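Putative P450-like enzyme (Streptomyces himastatinicus ATCC 53653, PDB 5Z9J) probably acts as a cytochrome P450 monooxygenase, binding heme b to carry out oxidation in bacterial secondary metabolism. Local coordinates at residues A46-P51 with L308-G313; K52-D57 with R289-E294; S56-L61 with F75-P80. All coordinates share one frame; numbering follows the deposited sequence.

Contact 1. Residues A46-P51 with L308-G313; sequences AILSNP and LLVWTG. With TAM (tris(hydroxyethyl)aminomethane), chain F.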
# COMPACT_ATOMS: atom_id res chain seq x y z
N ALA A 46 -18.57 -5.79 -3.48
CA ALA A 46 -19.79 -5.15 -2.99
C ALA A 46 -19.56 -4.45 -1.64
O ALA A 46 -20.13 -3.41 -1.40
CB ALA A 46 -20.88 -6.14 -2.86
N ILE A 47 -18.78 -5.07 -0.76
CA ILE A 47 -18.52 -4.51 0.55
C ILE A 47 -17.80 -3.17 0.42
O ILE A 47 -18.14 -2.19 1.10
CB ILE A 47 -17.69 -5.48 1.46
CG1 ILE A 47 -18.58 -6.62 1.99
CG2 ILE A 47 -17.04 -4.72 2.65
CD1 ILE A 47 -17.80 -7.78 2.61
N LEU A 48 -16.80 -3.14 -0.46
CA LEU A 48 -15.97 -1.93 -0.67
C LEU A 48 -16.84 -0.81 -1.29
O LEU A 48 -16.58 0.36 -1.03
CB LEU A 48 -14.76 -2.25 -1.58
CG LEU A 48 -13.74 -3.24 -1.02
CD1 LEU A 48 -12.66 -3.53 -2.06
CD2 LEU A 48 -13.06 -2.68 0.27
N SER A 49 -17.88 -1.19 -2.06
CA SER A 49 -18.78 -0.20 -2.67
C SER A 49 -19.96 0.21 -1.78
O SER A 49 -20.84 0.97 -2.18
CB SER A 49 -19.33 -0.74 -4.00
OG SER A 49 -18.25 -1.06 -4.83
N ASN A 50 -20.00 -0.33 -0.57
CA ASN A 50 -21.04 0.01 0.36
C ASN A 50 -20.44 0.62 1.63
O ASN A 50 -20.51 0.00 2.70
CB ASN A 50 -21.84 -1.25 0.71
CG ASN A 50 -23.12 -0.93 1.43
OD1 ASN A 50 -23.31 0.20 1.90
ND2 ASN A 50 -24.00 -1.91 1.55
N PRO A 51 -19.89 1.85 1.53
CA PRO A 51 -19.25 2.44 2.72
C PRO A 51 -20.23 2.89 3.81
O PRO A 51 -19.82 2.97 4.96
CB PRO A 51 -18.48 3.64 2.14
CG PRO A 51 -19.25 4.04 0.97
CD PRO A 51 -19.80 2.75 0.36
N LEU A 308 -14.51 -6.45 10.16
CA LEU A 308 -14.49 -7.31 8.99
C LEU A 308 -13.25 -7.06 8.14
O LEU A 308 -12.97 -5.91 7.70
CB LEU A 308 -15.78 -7.12 8.17
CG LEU A 308 -15.95 -7.96 6.90
CD1 LEU A 308 -16.18 -9.37 7.30
CD2 LEU A 308 -17.17 -7.47 6.11
N LEU A 309 -12.49 -8.14 7.96
CA LEU A 309 -11.32 -8.16 7.11
C LEU A 309 -11.70 -8.63 5.73
O LEU A 309 -12.10 -9.77 5.53
CB LEU A 309 -10.25 -9.09 7.67
CG LEU A 309 -9.79 -8.60 9.05
CD1 LEU A 309 -8.59 -9.40 9.56
CD2 LEU A 309 -9.53 -7.10 9.08
N VAL A 310 -11.58 -7.70 4.78
CA VAL A 310 -11.85 -7.93 3.39
C VAL A 310 -10.55 -8.40 2.70
O VAL A 310 -9.61 -7.59 2.53
CB VAL A 310 -12.38 -6.66 2.72
CG1 VAL A 310 -12.56 -6.87 1.23
CG2 VAL A 310 -13.65 -6.17 3.40
N TRP A 311 -10.47 -9.70 2.37
CA TRP A 311 -9.20 -10.23 1.81
C TRP A 311 -9.15 -10.08 0.28
O TRP A 311 -9.52 -10.98 -0.48
CB TRP A 311 -8.95 -11.65 2.28
CG TRP A 311 -8.76 -11.71 3.76
CD1 TRP A 311 -9.67 -12.12 4.71
CD2 TRP A 311 -7.58 -11.31 4.50
NE1 TRP A 311 -9.13 -11.98 5.98
CE2 TRP A 311 -7.85 -11.50 5.88
CE3 TRP A 311 -6.32 -10.82 4.12
CZ2 TRP A 311 -6.90 -11.21 6.88
CZ3 TRP A 311 -5.39 -10.52 5.11
CH2 TRP A 311 -5.69 -10.72 6.47
N THR A 312 -8.74 -8.89 -0.14
CA THR A 312 -8.56 -8.54 -1.51
C THR A 312 -7.55 -9.50 -2.12
O THR A 312 -7.72 -9.91 -3.29
CB THR A 312 -8.06 -7.07 -1.63
OG1 THR A 312 -6.93 -6.93 -0.79
CG2 THR A 312 -9.15 -6.11 -1.19
N GLY A 313 -6.53 -9.94 -1.36
CA GLY A 313 -5.60 -10.91 -1.93
C GLY A 313 -6.32 -12.22 -2.30
O GLY A 313 -6.08 -12.83 -3.34
C TAM F . -6.78 -15.46 8.71
C1 TAM F . -7.67 -16.77 8.65
C2 TAM F . -5.28 -15.78 8.70
C3 TAM F . -7.14 -14.53 7.51
C4 TAM F . -6.91 -17.96 8.06
C5 TAM F . -4.51 -14.47 8.77
C6 TAM F . -7.13 -15.23 6.13
N TAM F . -7.08 -14.71 9.93
O4 TAM F . -6.32 -18.72 9.10
O5 TAM F . -5.26 -13.58 9.61
O6 TAM F . -5.80 -15.56 5.79
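I47 and L308 meet tip to tip, I47 CD1 lying 3.6 Å from L308 CD2, and this is the tight end of the contact. CG1 of I47 stands opposite its own carbonyl carbon (chi1 -76°) and the chain then runs extended, which carries CD1 out to the leucine. The other branch, CG2, passes V310 CG2 at 3.8 Å, the two side chains sliding past each other in opposite directions. Further along, the fit slackens: L48 CD2 stops 4.3 Å from V310 CG1, and L48 CD1 is 4.4 Å from T312 CG2. S49 lies on the exposed side, its hydroxyl held by R342 and by A45 O. The last turn of helix 41-48 is laid against the end of strand 307-310, with F54 adding to the packing around I47 and L308.

W311, the centre of an inverse gamma turn and the N-cap of helix 312-315, takes no part in this packing; its indole lines the pocket of the bound tris(hydroxyethyl)aminomethane. The ligand's C3 sits 3.0 Å above one ring face, offset toward the rim, and is 3.4 Å from W311 CZ2. N37 OD1 accepts a hydrogen bond from W311 NE1, which restrains the turning of the ring, and Y39 meets the indole with ring planes about 25° apart. An alanine here would remove the whole indole, which is likely to leave N37 OD1 without this N-H donor and the ligand without the flat surface beneath C3.

Between helix and strand no hydrogen bond forms, and the touching side-chain atoms are methyl groups. The join, which packs the helix before strand 54-55 onto the mixed sheet of the P450 fold, therefore rests on hydrophobic burial and shape.

Contact 2. Residues K52-D57 with R289-E294; sequences KVFSSD and RATNSE. With HEM (protoporphyrin IX containing Fe), chain E.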
# COMPACT_ATOMS: atom_id res chain seq x y z
N LYS A 52 -21.48 3.18 3.45
CA LYS A 52 -22.49 3.56 4.43
C LYS A 52 -22.71 2.41 5.42
O LYS A 52 -22.91 2.62 6.61
CB LYS A 52 -23.81 3.94 3.74
CG LYS A 52 -23.73 5.17 2.83
CD LYS A 52 -24.06 4.86 1.36
CE LYS A 52 -25.16 3.82 1.23
NZ LYS A 52 -25.48 3.45 -0.20
N VAL A 53 -22.70 1.18 4.91
CA VAL A 53 -22.83 0.01 5.77
C VAL A 53 -21.48 -0.50 6.31
O VAL A 53 -21.39 -0.93 7.46
CB VAL A 53 -23.59 -1.12 5.05
CG1 VAL A 53 -23.46 -2.41 5.83
CG2 VAL A 53 -25.08 -0.75 4.91
N PHE A 54 -20.44 -0.49 5.48
CA PHE A 54 -19.12 -1.00 5.90
C PHE A 54 -18.10 0.11 6.10
O PHE A 54 -17.39 0.47 5.17
CB PHE A 54 -18.62 -2.03 4.91
CG PHE A 54 -19.51 -3.27 4.84
CD1 PHE A 54 -19.40 -4.29 5.79
CD2 PHE A 54 -20.47 -3.38 3.85
CE1 PHE A 54 -20.24 -5.44 5.71
CE2 PHE A 54 -21.32 -4.52 3.77
CZ PHE A 54 -21.20 -5.54 4.71
N SER A 55 -18.02 0.60 7.32
CA SER A 55 -17.20 1.76 7.64
C SER A 55 -15.70 1.49 7.54
O SER A 55 -15.21 0.41 7.86
CB SER A 55 -17.56 2.23 9.05
OG SER A 55 -16.74 3.30 9.46
N SER A 56 -14.96 2.51 7.15
CA SER A 56 -13.51 2.45 7.15
C SER A 56 -12.95 3.01 8.46
O SER A 56 -11.74 2.99 8.69
CB SER A 56 -12.97 3.22 5.96
OG SER A 56 -13.22 2.49 4.77
N ASP A 57 -13.82 3.51 9.33
CA ASP A 57 -13.37 4.00 10.64
C ASP A 57 -13.34 2.85 11.63
O ASP A 57 -14.22 2.75 12.48
CB ASP A 57 -14.26 5.14 11.14
CG ASP A 57 -13.77 5.72 12.47
OD1 ASP A 57 -12.64 5.43 12.89
OD2 ASP A 57 -14.53 6.47 13.11
N ARG A 289 -12.68 -3.23 7.76
CA ARG A 289 -13.94 -2.52 7.69
C ARG A 289 -14.69 -2.81 8.97
O ARG A 289 -14.48 -3.85 9.59
CB ARG A 289 -14.73 -2.97 6.45
CG ARG A 289 -14.14 -2.54 5.11
CD ARG A 289 -14.14 -1.04 4.97
NE ARG A 289 -13.83 -0.49 3.65
CZ ARG A 289 -12.59 -0.23 3.21
NH1 ARG A 289 -11.55 -0.53 3.94
NH2 ARG A 289 -12.41 0.31 2.01
N ALA A 290 -15.56 -1.89 9.37
CA ALA A 290 -16.37 -2.07 10.57
C ALA A 290 -17.80 -1.96 10.17
O ALA A 290 -18.15 -1.04 9.44
CB ALA A 290 -16.03 -1.01 11.64
N THR A 291 -18.64 -2.91 10.61
CA THR A 291 -20.07 -2.91 10.27
C THR A 291 -20.85 -1.92 11.14
O THR A 291 -20.76 -1.96 12.36
CB THR A 291 -20.73 -4.34 10.38
OG1 THR A 291 -20.61 -4.89 11.70
CG2 THR A 291 -20.09 -5.31 9.42
N ASN A 292 -21.60 -1.03 10.48
CA ASN A 292 -22.44 -0.04 11.14
C ASN A 292 -23.80 -0.59 11.53
O ASN A 292 -24.46 -0.06 12.43
CB ASN A 292 -22.63 1.18 10.22
CG ASN A 292 -21.38 2.08 10.15
OD1 ASN A 292 -20.46 1.94 10.95
ND2 ASN A 292 -21.36 3.02 9.23
N SER A 293 -24.21 -1.68 10.87
CA SER A 293 -25.52 -2.32 11.12
C SER A 293 -25.40 -3.79 10.76
O SER A 293 -24.39 -4.21 10.19
CB SER A 293 -26.63 -1.68 10.30
OG SER A 293 -26.32 -1.78 8.92
N GLU A 294 -26.40 -4.58 11.15
CA GLU A 294 -26.40 -6.01 10.86
C GLU A 294 -26.52 -6.24 9.35
O GLU A 294 -27.32 -5.59 8.69
CB GLU A 294 -27.54 -6.70 11.60
CG GLU A 294 -27.60 -8.21 11.44
CD GLU A 294 -28.68 -8.88 12.31
OE1 GLU A 294 -29.89 -8.74 12.01
OE2 GLU A 294 -28.30 -9.53 13.31
CHA HEM E . -5.74 3.65 -1.04
CHB HEM E . -3.13 -0.09 -2.54
CHC HEM E . 0.34 3.00 -3.87
CHD HEM E . -1.81 6.56 -1.51
C1A HEM E . -5.41 2.34 -1.33
C2A HEM E . -6.22 1.14 -1.16
C3A HEM E . -5.51 0.10 -1.59
C4A HEM E . -4.20 0.62 -2.05
CMA HEM E . -5.95 -1.37 -1.59
CAA HEM E . -7.65 1.07 -0.59
CBA HEM E . -7.65 1.16 0.94
CGA HEM E . -9.02 0.79 1.54
O1A HEM E . -9.15 0.66 2.79
O2A HEM E . -10.02 0.66 0.82
C1B HEM E . -2.00 0.43 -3.09
C2B HEM E . -1.04 -0.32 -3.85
C3B HEM E . -0.08 0.53 -4.22
C4B HEM E . -0.40 1.84 -3.67
CMB HEM E . -1.20 -1.82 -4.13
CAB HEM E . 1.20 0.29 -5.04
CBB HEM E . 1.51 -0.88 -5.59
C1C HEM E . 0.07 4.26 -3.37
C2C HEM E . 0.89 5.48 -3.57
C3C HEM E . 0.27 6.45 -2.91
C4C HEM E . -0.90 5.88 -2.29
CMC HEM E . 2.17 5.54 -4.42
CAC HEM E . 0.60 7.95 -2.70
CBC HEM E . 1.64 8.57 -3.25
C1D HEM E . -3.03 6.09 -1.14
C2D HEM E . -3.97 6.84 -0.36
C3D HEM E . -5.19 5.94 -0.24
C4D HEM E . -4.88 4.72 -0.94
CMD HEM E . -3.80 8.25 0.23
CAD HEM E . -6.46 6.26 0.55
CBD HEM E . -7.51 6.90 -0.34
CGD HEM E . -8.80 6.99 0.45
O1D HEM E . -8.94 6.35 1.52
O2D HEM E . -9.73 7.70 -0.02
NA HEM E . -4.21 1.96 -1.88
NB HEM E . -1.57 1.75 -2.98
NC HEM E . -0.97 4.58 -2.58
ND HEM E . -3.60 4.85 -1.50
FE HEM E . -2.66 3.36 -2.34
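R289 and S56 are brought together by their torsions: the arginine chain bends at chi2 (-64°), runs extended through the next bond and turns its guanidinium crosswise at the last, while S56 turns OG opposite its carbonyl carbon (chi1 -73°). The hydroxyl comes to lie over the centre of one guanidinium face, with S56 OG 3.1 Å above the R289 plane; this is face packing, not a hydrogen bond. The edge of the guanidinium is given to a heme propionate lying near its plane. R289 NH1 donates to heme O1A at 2.9 Å and R289 NH2 to heme O2A at 2.7 Å, a two-pronged grip that fixes the rotation of both flat groups and probably offsets the carboxylate's charge. Such arginine-propionate pairing from a sheet strand is familiar in P450 heme sites; H83, H345 and R87 also bind this heme.

The backbones form a short antiparallel ladder. S55 and A290 are the hydrogen-bonded pair, with S55 N to A290 O at 2.7 Å and A290 N to S55 O at 2.8 Å. Past the non-hydrogen-bonded pair F54 and T291, N292 N reaches V53 O at 3.0 Å in a nearly straight bond (174°). The N292 side-chain amide adds one more bond: its ND2 donates to K52 O at 3.1 Å from above the carbonyl plane. On one sheet face F54 and T291 point the same way, F54 CE1 touching T291 CG2 at 3.7 Å; S55 and A290 occupy the other. S55 OG accepts from D57 N in an ST turn and is also bonded to D79.

Strand 54-55 is the outermost strand at this end of the mixed sheet and pairs with 287-291, whose other neighbour is 307-310. Helix 41-48 packs on the pair through I47 on F54 and L48 on R289, and strand 295-297 adds V295 and V297 against the F54 side chain.

Contact 3. Residues S56-L61 with F75-P80; sequences SDTMRL and FAHTDP. With HEM (protoporphyrin IX containing Fe), chain E.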
# COMPACT_ATOMS: atom_id res chain seq x y z
N SER A 56 -14.96 2.51 7.15
CA SER A 56 -13.51 2.45 7.15
C SER A 56 -12.95 3.01 8.46
O SER A 56 -11.74 2.99 8.69
CB SER A 56 -12.97 3.22 5.96
OG SER A 56 -13.22 2.49 4.77
N ASP A 57 -13.82 3.51 9.33
CA ASP A 57 -13.37 4.00 10.64
C ASP A 57 -13.34 2.85 11.63
O ASP A 57 -14.22 2.75 12.48
CB ASP A 57 -14.26 5.14 11.14
CG ASP A 57 -13.77 5.72 12.47
OD1 ASP A 57 -12.64 5.43 12.89
OD2 ASP A 57 -14.53 6.47 13.11
N THR A 58 -12.35 1.98 11.52
CA THR A 58 -12.33 0.75 12.32
C THR A 58 -12.04 0.98 13.80
O THR A 58 -12.43 0.16 14.65
CB THR A 58 -11.30 -0.24 11.75
OG1 THR A 58 -10.03 0.41 11.61
CG2 THR A 58 -11.75 -0.77 10.38
N MET A 59 -11.37 2.09 14.11
CA MET A 59 -11.05 2.48 15.49
C MET A 59 -12.31 2.74 16.32
O MET A 59 -12.27 2.75 17.56
CB MET A 59 -10.15 3.73 15.51
CG MET A 59 -9.56 4.04 16.89
SD MET A 59 -8.40 5.45 16.99
CE MET A 59 -9.45 6.86 16.60
N ARG A 60 -13.42 3.01 15.64
CA ARG A 60 -14.70 3.16 16.34
C ARG A 60 -14.97 1.93 17.25
O ARG A 60 -15.58 2.06 18.31
CB ARG A 60 -15.85 3.36 15.34
CG ARG A 60 -17.22 3.49 16.01
CD ARG A 60 -18.39 3.73 15.04
NE ARG A 60 -18.72 2.53 14.24
CZ ARG A 60 -19.59 1.59 14.62
NH1 ARG A 60 -20.19 1.68 15.78
NH2 ARG A 60 -19.85 0.54 13.83
N LEU A 61 -14.48 0.76 16.87
CA LEU A 61 -14.82 -0.47 17.60
C LEU A 61 -13.84 -0.79 18.72
O LEU A 61 -14.06 -1.72 19.49
CB LEU A 61 -14.85 -1.67 16.65
CG LEU A 61 -15.67 -1.60 15.37
CD1 LEU A 61 -15.67 -2.97 14.67
CD2 LEU A 61 -17.08 -1.14 15.65
N PHE A 75 -7.91 10.56 5.85
CA PHE A 75 -9.13 10.23 5.13
C PHE A 75 -9.24 8.76 4.76
O PHE A 75 -10.29 8.31 4.32
CB PHE A 75 -9.26 11.10 3.88
CG PHE A 75 -8.11 11.02 2.96
CD1 PHE A 75 -7.02 11.88 3.11
CD2 PHE A 75 -8.09 10.09 1.93
CE1 PHE A 75 -5.94 11.81 2.25
CE2 PHE A 75 -7.01 10.00 1.06
CZ PHE A 75 -5.92 10.88 1.22
N ALA A 76 -8.17 8.00 4.94
CA ALA A 76 -8.23 6.55 4.75
C ALA A 76 -9.14 5.92 5.80
O ALA A 76 -9.74 4.84 5.57
CB ALA A 76 -6.82 5.89 4.81
N HIS A 77 -9.26 6.57 6.96
CA HIS A 77 -10.15 6.05 7.98
C HIS A 77 -11.36 6.94 8.17
O HIS A 77 -11.99 6.91 9.18
CB HIS A 77 -9.40 5.85 9.30
CG HIS A 77 -8.40 4.75 9.24
ND1 HIS A 77 -7.04 4.98 9.17
CD2 HIS A 77 -8.56 3.41 9.14
CE1 HIS A 77 -6.40 3.82 9.09
NE2 HIS A 77 -7.30 2.85 9.07
N THR A 78 -11.69 7.72 7.16
CA THR A 78 -12.79 8.64 7.26
C THR A 78 -13.91 8.22 6.31
O THR A 78 -13.63 7.90 5.14
CB THR A 78 -12.32 10.06 6.89
OG1 THR A 78 -11.23 10.42 7.76
CG2 THR A 78 -13.43 11.05 7.03
N ASP A 79 -15.16 8.32 6.76
CA ASP A 79 -16.34 7.94 5.95
C ASP A 79 -17.04 9.17 5.37
O ASP A 79 -16.72 10.30 5.73
CB ASP A 79 -17.37 7.15 6.80
CG ASP A 79 -16.82 5.91 7.38
OD1 ASP A 79 -15.95 5.26 6.77
OD2 ASP A 79 -17.22 5.60 8.50
N PRO A 80 -18.01 8.95 4.46
CA PRO A 80 -18.85 10.11 4.12
C PRO A 80 -19.59 10.63 5.35
O PRO A 80 -19.79 9.88 6.29
CB PRO A 80 -19.84 9.56 3.08
CG PRO A 80 -19.74 8.05 3.19
CD PRO A 80 -18.36 7.75 3.66
CHA HEM E . -5.74 3.65 -1.04
CHB HEM E . -3.13 -0.09 -2.54
CHC HEM E . 0.34 3.00 -3.87
CHD HEM E . -1.81 6.56 -1.51
C1A HEM E . -5.41 2.34 -1.33
C2A HEM E . -6.22 1.14 -1.16
C3A HEM E . -5.51 0.10 -1.59
C4A HEM E . -4.20 0.62 -2.05
CMA HEM E . -5.95 -1.37 -1.59
CAA HEM E . -7.65 1.07 -0.59
CBA HEM E . -7.65 1.16 0.94
CGA HEM E . -9.02 0.79 1.54
O1A HEM E . -9.15 0.66 2.79
O2A HEM E . -10.02 0.66 0.82
C1B HEM E . -2.00 0.43 -3.09
C2B HEM E . -1.04 -0.32 -3.85
C3B HEM E . -0.08 0.53 -4.22
C4B HEM E . -0.40 1.84 -3.67
CMB HEM E . -1.20 -1.82 -4.13
CAB HEM E . 1.20 0.29 -5.04
CBB HEM E . 1.51 -0.88 -5.59
C1C HEM E . 0.07 4.26 -3.37
C2C HEM E . 0.89 5.48 -3.57
C3C HEM E . 0.27 6.45 -2.91
C4C HEM E . -0.90 5.88 -2.29
CMC HEM E . 2.17 5.54 -4.42
CAC HEM E . 0.60 7.95 -2.70
CBC HEM E . 1.64 8.57 -3.25
C1D HEM E . -3.03 6.09 -1.14
C2D HEM E . -3.97 6.84 -0.36
C3D HEM E . -5.19 5.94 -0.24
C4D HEM E . -4.88 4.72 -0.94
CMD HEM E . -3.80 8.25 0.23
CAD HEM E . -6.46 6.26 0.55
CBD HEM E . -7.51 6.90 -0.34
CGD HEM E . -8.80 6.99 0.45
O1D HEM E . -8.94 6.35 1.52
O2D HEM E . -9.73 7.70 -0.02
NA HEM E . -4.21 1.96 -1.88
NB HEM E . -1.57 1.75 -2.98
NC HEM E . -0.97 4.58 -2.58
ND HEM E . -3.60 4.85 -1.50
FE HEM E . -2.66 3.36 -2.34
O HOH W 1 -10.72 2.70 3.55
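S56 and D79 make the direct hydrogen bond of this contact: S56 N donates to D79 OD1 at 2.9 Å, with an angle of 160° at the hydrogen. OD1 receives it on the syn lone pair, the side of its other oxygen. D79 OD2 is bonded to S55 OG, so the one carboxylate holds two consecutive residues where the chain leaves the strand.

A water adds an indirect link to the heme. S56 OG donates to the water oxygen at 2.8 Å, and the water donates to A76 O at 3.1 Å. The water oxygen also donates to heme O1A, at 2.7 Å. All three groups are thereby tied to one point, and the water gives the propionate a second-shell connection to both loops.

Weaker C-H and apolar contacts fill in the rest. The H77 imidazole presents its edge to S56 O, which lies in the ring plane 3.2 Å from H77 CD2. Placing CG opposite the carbonyl carbon (chi1 -68°) directs the ring to that oxygen, and D74 bonds to its ND1. D57 CB rests 3.5 Å from H77 O. Against the heme's other propionate, F75 sets its ring edge, F75 CE2 being 3.4 Å from heme CBD, and A76 CA is 3.3 Å from heme O1D.

The contact joins the loop after strand 54-55 to the loop before helix 82-93, beside the heme propionates, with helix 68-71 between them in the chain. F75 and A76 belong to the heme pocket; F75 packs on H83, L86 and V90 of helix 82-93, while A76 and H77 touch R233 of helix 224-238.

The three contacts lie on the same side of the protein's centre and follow the chain from helix 41-48 through strand 54-55 into the loop beyond it. Contacts 1 and 2 have centres about 10 Å apart and reach neighbouring strands, 307-310 and 287-291, of one mixed sheet; L48 and R289 pack together between them. Contact 3, with its centre about 9 Å from that of contact 2, shares S56 and D57 with it. It joins residues close in sequence, whereas the other two span more than 230 residues. Contacts 1 and 2 tie an early helix and strand to later sheet strands, contact 3 joins the following loop to 75-80, and contacts 2 and 3 reach the heme propionates.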